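Local coordinates for protein archease (Thermotoga maritima, PDB 1J5U) that probably activates the tRNA-splicing ligase RtcB by promoting its guanylylation, and binds calcium, at residues 61-73 / 112-124. Sequence-based numbering, arbitrary orientation.
Sequences PLEETEDAFFDTV and KALTYHLLKFERD
Phe69 turns the face of its ring to the edge of Phe121 in a T-shaped pair, planes at 90° and centroids 5.6 Å apart. Leu114 CD2 packs 3.7 Å from Phe69 CE1 and also touches Val73; Leu119 CD1 reaches the same ring. This is the tight, apolar part of the contact, with Phe69, Leu114 and Val73 buried. Glu66 borders it. With CG anti to the carbonyl carbon (chi1 -70°), CG sits over the centre of the Phe121 ring as a CH-pi contact. A bend at chi2 then stacks the carboxylate on the ring and brings Glu66 OE2 2.8 Å from Phe121 N, a nearly straight bond (167°) to the anti lone pair.

Exposed Tyr116 and Asp67, with partly exposed Phe70, form the solvent side. The stack here is still close: Tyr116 lies over one face of Phe70, offset, centroids 4.0 Å apart. Tyr116 OH donates to Asp67 OD1 at 2.7 Å, well out of the carboxylate plane, and a water links this hydroxyl to Asp71.

The Thr115 side chain is about 8 Å from the calcium ion but is not a ligand. The start of helix 66-81, N-capped by Thr65, packs on 113-124, an outer strand of the antiparallel sheet 23-29, 127-135, 113-124. Phe69 also touches Val132 of strand 127-135 and Leu36 of helix 32-47.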
loop_
_atom_site.group_PDB
_atom_site.type_symbol
_atom_site.label_atom_id
_atom_site.label_comp_id
_atom_site.label_asym_id
_atom_site.label_seq_id
_atom_site.Cartn_x
_atom_site.Cartn_y
_atom_site.Cartn_z
ATOM N N PRO A 61 0.933 6.730 12.875
ATOM C CA PRO A 61 0.910 8.181 13.030
ATOM C C PRO A 61 0.305 8.866 11.800
ATOM O O PRO A 61 0.583 8.482 10.646
ATOM C CB PRO A 61 2.385 8.527 13.222
ATOM C CG PRO A 61 3.079 7.450 12.416
ATOM C CD PRO A 61 2.311 6.218 12.829
ATOM N N LEU A 62 -0.534 9.864 12.040
ATOM C CA LEU A 62 -1.138 10.595 10.943
ATOM C C LEU A 62 -0.167 11.740 10.662
ATOM O O LEU A 62 -0.301 12.837 11.194
ATOM C CB LEU A 62 -2.520 11.126 11.341
ATOM C CG LEU A 62 -3.329 11.918 10.302
ATOM C CD1 LEU A 62 -3.353 11.215 8.995
ATOM C CD2 LEU A 62 -4.753 12.111 10.813
ATOM N N GLU A 63 0.842 11.438 9.857
ATOM C CA GLU A 63 1.874 12.404 9.479
ATOM C C GLU A 63 1.835 12.454 7.948
ATOM O O GLU A 63 2.185 11.485 7.282
ATOM C CB GLU A 63 3.220 11.895 9.961
ATOM C CG GLU A 63 4.391 12.775 9.647
ATOM C CD GLU A 63 5.692 12.086 9.986
ATOM O OE1 GLU A 63 5.766 11.534 11.109
ATOM O OE2 GLU A 63 6.627 12.091 9.135
ATOM N N GLU A 64 1.418 13.583 7.392
ATOM C CA GLU A 64 1.293 13.683 5.949
ATOM C C GLU A 64 2.600 13.859 5.174
ATOM O O GLU A 64 2.833 14.870 4.512
ATOM C CB GLU A 64 0.258 14.776 5.650
ATOM C CG GLU A 64 -1.075 14.400 6.318
ATOM C CD GLU A 64 -1.938 15.578 6.751
ATOM O OE1 GLU A 64 -1.598 16.250 7.754
ATOM O OE2 GLU A 64 -2.972 15.822 6.091
ATOM N N THR A 65 3.451 12.839 5.261
ATOM C CA THR A 65 4.738 12.845 4.585
ATOM C C THR A 65 4.921 11.542 3.815
ATOM O O THR A 65 4.302 10.519 4.133
ATOM C CB THR A 65 5.907 12.940 5.579
ATOM O OG1 THR A 65 5.975 11.720 6.328
ATOM C CG2 THR A 65 5.724 14.133 6.531
ATOM N N GLU A 66 5.797 11.573 2.817
ATOM C CA GLU A 66 6.041 10.380 2.017
ATOM C C GLU A 66 6.673 9.308 2.887
ATOM O O GLU A 66 6.408 8.115 2.706
ATOM C CB GLU A 66 6.932 10.714 0.815
ATOM C CG GLU A 66 6.198 11.572 -0.239
ATOM C CD GLU A 66 6.267 13.066 0.064
ATOM O OE1 GLU A 66 6.796 13.435 1.140
ATOM O OE2 GLU A 66 5.794 13.867 -0.772
ATOM N N ASP A 67 7.504 9.723 3.845
ATOM C CA ASP A 67 8.141 8.760 4.736
ATOM C C ASP A 67 7.121 7.995 5.571
ATOM O O ASP A 67 7.208 6.772 5.695
ATOM C CB ASP A 67 9.135 9.440 5.693
ATOM C CG ASP A 67 10.428 9.870 5.001
ATOM O OD1 ASP A 67 10.772 9.294 3.952
ATOM O OD2 ASP A 67 11.099 10.780 5.522
ATOM N N ALA A 68 6.163 8.704 6.157
ATOM C CA ALA A 68 5.157 8.035 6.983
ATOM C C ALA A 68 4.317 7.129 6.091
ATOM O O ALA A 68 3.941 6.035 6.502
ATOM C CB ALA A 68 4.250 9.058 7.693
ATOM N N PHE A 69 4.021 7.601 4.876
ATOM C CA PHE A 69 3.231 6.820 3.927
ATOM C C PHE A 69 3.954 5.513 3.614
ATOM O O PHE A 69 3.368 4.429 3.661
ATOM C CB PHE A 69 2.999 7.619 2.645
ATOM C CG PHE A 69 2.032 6.951 1.680
ATOM C CD1 PHE A 69 2.500 6.199 0.615
ATOM C CD2 PHE A 69 0.654 7.138 1.816
ATOM C CE1 PHE A 69 1.606 5.646 -0.332
ATOM C CE2 PHE A 69 -0.237 6.599 0.894
ATOM C CZ PHE A 69 0.245 5.848 -0.198
ATOM N N PHE A 70 5.235 5.638 3.297
ATOM C CA PHE A 70 6.109 4.508 2.996
ATOM C C PHE A 70 6.137 3.513 4.159
ATOM O O PHE A 70 5.930 2.313 3.959
ATOM C CB PHE A 70 7.528 5.044 2.687
ATOM C CG PHE A 70 8.558 3.978 2.427
ATOM C CD1 PHE A 70 9.228 3.349 3.492
ATOM C CD2 PHE A 70 8.868 3.602 1.121
ATOM C CE1 PHE A 70 10.196 2.355 3.257
ATOM C CE2 PHE A 70 9.828 2.610 0.859
ATOM C CZ PHE A 70 10.499 1.978 1.926
ATOM N N ASP A 71 6.401 4.000 5.377
ATOM C CA ASP A 71 6.421 3.125 6.542
ATOM C C ASP A 71 5.090 2.429 6.782
ATOM O O ASP A 71 5.042 1.270 7.160
ATOM C CB ASP A 71 6.750 3.910 7.821
ATOM C CG ASP A 71 8.172 4.411 7.836
ATOM O OD1 ASP A 71 8.960 3.917 7.017
ATOM O OD2 ASP A 71 8.491 5.282 8.666
ATOM N N THR A 72 4.004 3.162 6.609
ATOM C CA THR A 72 2.678 2.593 6.849
ATOM C C THR A 72 2.293 1.507 5.849
ATOM O O THR A 72 1.865 0.418 6.219
ATOM C CB THR A 72 1.608 3.704 6.814
ATOM O OG1 THR A 72 1.891 4.662 7.839
ATOM C CG2 THR A 72 0.206 3.133 7.041
ATOM N N VAL A 73 2.424 1.810 4.566
ATOM C CA VAL A 73 2.034 0.832 3.567
ATOM C C VAL A 73 2.960 -0.399 3.649
ATOM O O VAL A 73 2.510 -1.524 3.497
ATOM C CB VAL A 73 2.064 1.484 2.143
ATOM C CG1 VAL A 73 1.822 0.443 1.073
ATOM C CG2 VAL A 73 1.005 2.621 2.056
ATOM N N LYS A 112 5.799 -7.163 -2.973
ATOM C CA LYS A 112 6.907 -7.241 -2.032
ATOM C C LYS A 112 7.122 -5.979 -1.210
ATOM O O LYS A 112 7.547 -6.037 -0.049
ATOM C CB LYS A 112 8.213 -7.536 -2.779
ATOM C CG LYS A 112 8.264 -8.885 -3.477
ATOM C CD LYS A 112 9.600 -9.053 -4.183
ATOM C CE LYS A 112 9.642 -10.326 -5.013
ATOM N NZ LYS A 112 10.843 -10.321 -5.907
ATOM N N ALA A 113 6.866 -4.830 -1.818
ATOM C CA ALA A 113 7.073 -3.584 -1.114
ATOM C C ALA A 113 6.628 -2.372 -1.908
ATOM O O ALA A 113 6.498 -2.425 -3.141
ATOM C CB ALA A 113 8.572 -3.416 -0.800
ATOM N N LEU A 114 6.401 -1.285 -1.176
ATOM C CA LEU A 114 6.129 -0.009 -1.800
ATOM C C LEU A 114 7.542 0.576 -1.820
ATOM O O LEU A 114 8.246 0.521 -0.805
ATOM C CB LEU A 114 5.235 0.879 -0.928
ATOM C CG LEU A 114 5.160 2.329 -1.417
ATOM C CD1 LEU A 114 4.496 2.403 -2.812
ATOM C CD2 LEU A 114 4.345 3.138 -0.406
ATOM N N THR A 115 7.966 1.109 -2.965
ATOM C CA THR A 115 9.289 1.717 -3.082
ATOM C C THR A 115 9.175 3.224 -2.939
ATOM O O THR A 115 8.071 3.780 -2.827
ATOM C CB THR A 115 9.919 1.440 -4.472
ATOM O OG1 THR A 115 9.191 2.172 -5.470
ATOM C CG2 THR A 115 9.867 -0.044 -4.803
ATOM N N TYR A 116 10.317 3.901 -2.964
ATOM C CA TYR A 116 10.308 5.350 -2.909
ATOM C C TYR A 116 10.265 5.931 -4.323
ATOM O O TYR A 116 10.207 7.142 -4.496
ATOM C CB TYR A 116 11.552 5.886 -2.195
ATOM C CG TYR A 116 11.365 6.092 -0.712
ATOM C CD1 TYR A 116 11.965 5.239 0.214
ATOM C CD2 TYR A 116 10.580 7.141 -0.235
ATOM C CE1 TYR A 116 11.787 5.428 1.584
ATOM C CE2 TYR A 116 10.390 7.336 1.128
ATOM C CZ TYR A 116 10.996 6.476 2.032
ATOM O OH TYR A 116 10.795 6.663 3.385
ATOM N N HIS A 117 10.271 5.063 -5.331
ATOM C CA HIS A 117 10.259 5.521 -6.733
ATOM C C HIS A 117 9.061 6.396 -7.048
ATOM O O HIS A 117 7.925 5.956 -6.899
ATOM C CB HIS A 117 10.222 4.336 -7.706
ATOM C CG HIS A 117 11.428 3.451 -7.649
ATOM N ND1 HIS A 117 12.705 3.915 -7.891
ATOM C CD2 HIS A 117 11.547 2.126 -7.400
ATOM C CE1 HIS A 117 13.559 2.911 -7.793
ATOM N NE2 HIS A 117 12.881 1.816 -7.495
ATOM N N LEU A 118 9.325 7.621 -7.491
ATOM C CA LEU A 118 8.278 8.564 -7.862
ATOM C C LEU A 118 7.282 8.907 -6.744
ATOM O O LEU A 118 6.231 9.484 -7.015
ATOM C CB LEU A 118 7.510 8.020 -9.085
ATOM C CG LEU A 118 8.415 7.669 -10.290
ATOM C CD1 LEU A 118 7.590 7.045 -11.436
ATOM C CD2 LEU A 118 9.145 8.935 -10.755
ATOM N N LEU A 119 7.593 8.543 -5.507
ATOM C CA LEU A 119 6.700 8.846 -4.380
ATOM C C LEU A 119 6.886 10.319 -4.030
ATOM O O LEU A 119 7.935 10.702 -3.518
ATOM C CB LEU A 119 7.064 7.975 -3.171
ATOM C CG LEU A 119 6.096 8.018 -1.981
ATOM C CD1 LEU A 119 4.646 7.773 -2.482
ATOM C CD2 LEU A 119 6.506 6.958 -0.951
ATOM N N LYS A 120 5.884 11.145 -4.330
ATOM C CA LYS A 120 5.931 12.588 -4.066
ATOM C C LYS A 120 4.509 13.152 -4.085
ATOM O O LYS A 120 3.857 13.160 -5.135
ATOM C CB LYS A 120 6.761 13.305 -5.149
ATOM C CG LYS A 120 6.857 14.821 -5.013
ATOM C CD LYS A 120 7.419 15.427 -6.314
ATOM C CE LYS A 120 7.819 16.909 -6.185
ATOM N NZ LYS A 120 6.657 17.836 -5.955
ATOM N N PHE A 121 4.023 13.612 -2.932
ATOM C CA PHE A 121 2.676 14.156 -2.865
ATOM C C PHE A 121 2.608 15.497 -3.602
ATOM O O PHE A 121 3.478 16.360 -3.430
ATOM C CB PHE A 121 2.237 14.359 -1.405
ATOM C CG PHE A 121 2.210 13.085 -0.583
ATOM C CD1 PHE A 121 1.791 11.881 -1.141
ATOM C CD2 PHE A 121 2.546 13.109 0.766
ATOM C CE1 PHE A 121 1.708 10.728 -0.366
ATOM C CE2 PHE A 121 2.462 11.957 1.540
ATOM C CZ PHE A 121 2.046 10.774 0.978
ATOM N N GLU A 122 1.585 15.662 -4.432
ATOM C CA GLU A 122 1.407 16.907 -5.169
ATOM C C GLU A 122 -0.005 17.381 -4.919
ATOM O O GLU A 122 -0.945 16.582 -4.992
ATOM C CB GLU A 122 1.577 16.706 -6.679
ATOM C CG GLU A 122 2.896 16.117 -7.113
ATOM C CD GLU A 122 3.028 16.067 -8.631
ATOM O OE1 GLU A 122 1.993 15.869 -9.317
ATOM O OE2 GLU A 122 4.164 16.212 -9.136
ATOM N N ARG A 123 -0.142 18.679 -4.650
ATOM C CA ARG A 123 -1.435 19.315 -4.402
ATOM C C ARG A 123 -1.908 20.064 -5.641
ATOM O O ARG A 123 -1.130 20.795 -6.265
ATOM C CB ARG A 123 -1.343 20.328 -3.266
ATOM C CG ARG A 123 -1.296 19.769 -1.891
ATOM C CD ARG A 123 -1.265 20.942 -0.896
ATOM N NE ARG A 123 -2.322 21.917 -1.183
ATOM C CZ ARG A 123 -2.340 23.171 -0.733
ATOM N NH1 ARG A 123 -1.360 23.624 0.036
ATOM N NH2 ARG A 123 -3.335 23.987 -1.067
ATOM N N ASP A 124 -3.188 19.898 -5.965
ATOM C CA ASP A 124 -3.807 20.531 -7.123
ATOM C C ASP A 124 -5.225 20.871 -6.688
ATOM O O ASP A 124 -6.132 20.049 -6.808
ATOM C CB ASP A 124 -3.845 19.547 -8.296
ATOM C CG ASP A 124 -4.357 20.178 -9.578
ATOM O OD1 ASP A 124 -5.079 21.201 -9.504
ATOM O OD2 ASP A 124 -4.048 19.633 -10.662
HETATM O O HOH W 1 5.796 16.307 -1.009
HETATM O O HOH W 2 10.620 6.004 5.883
#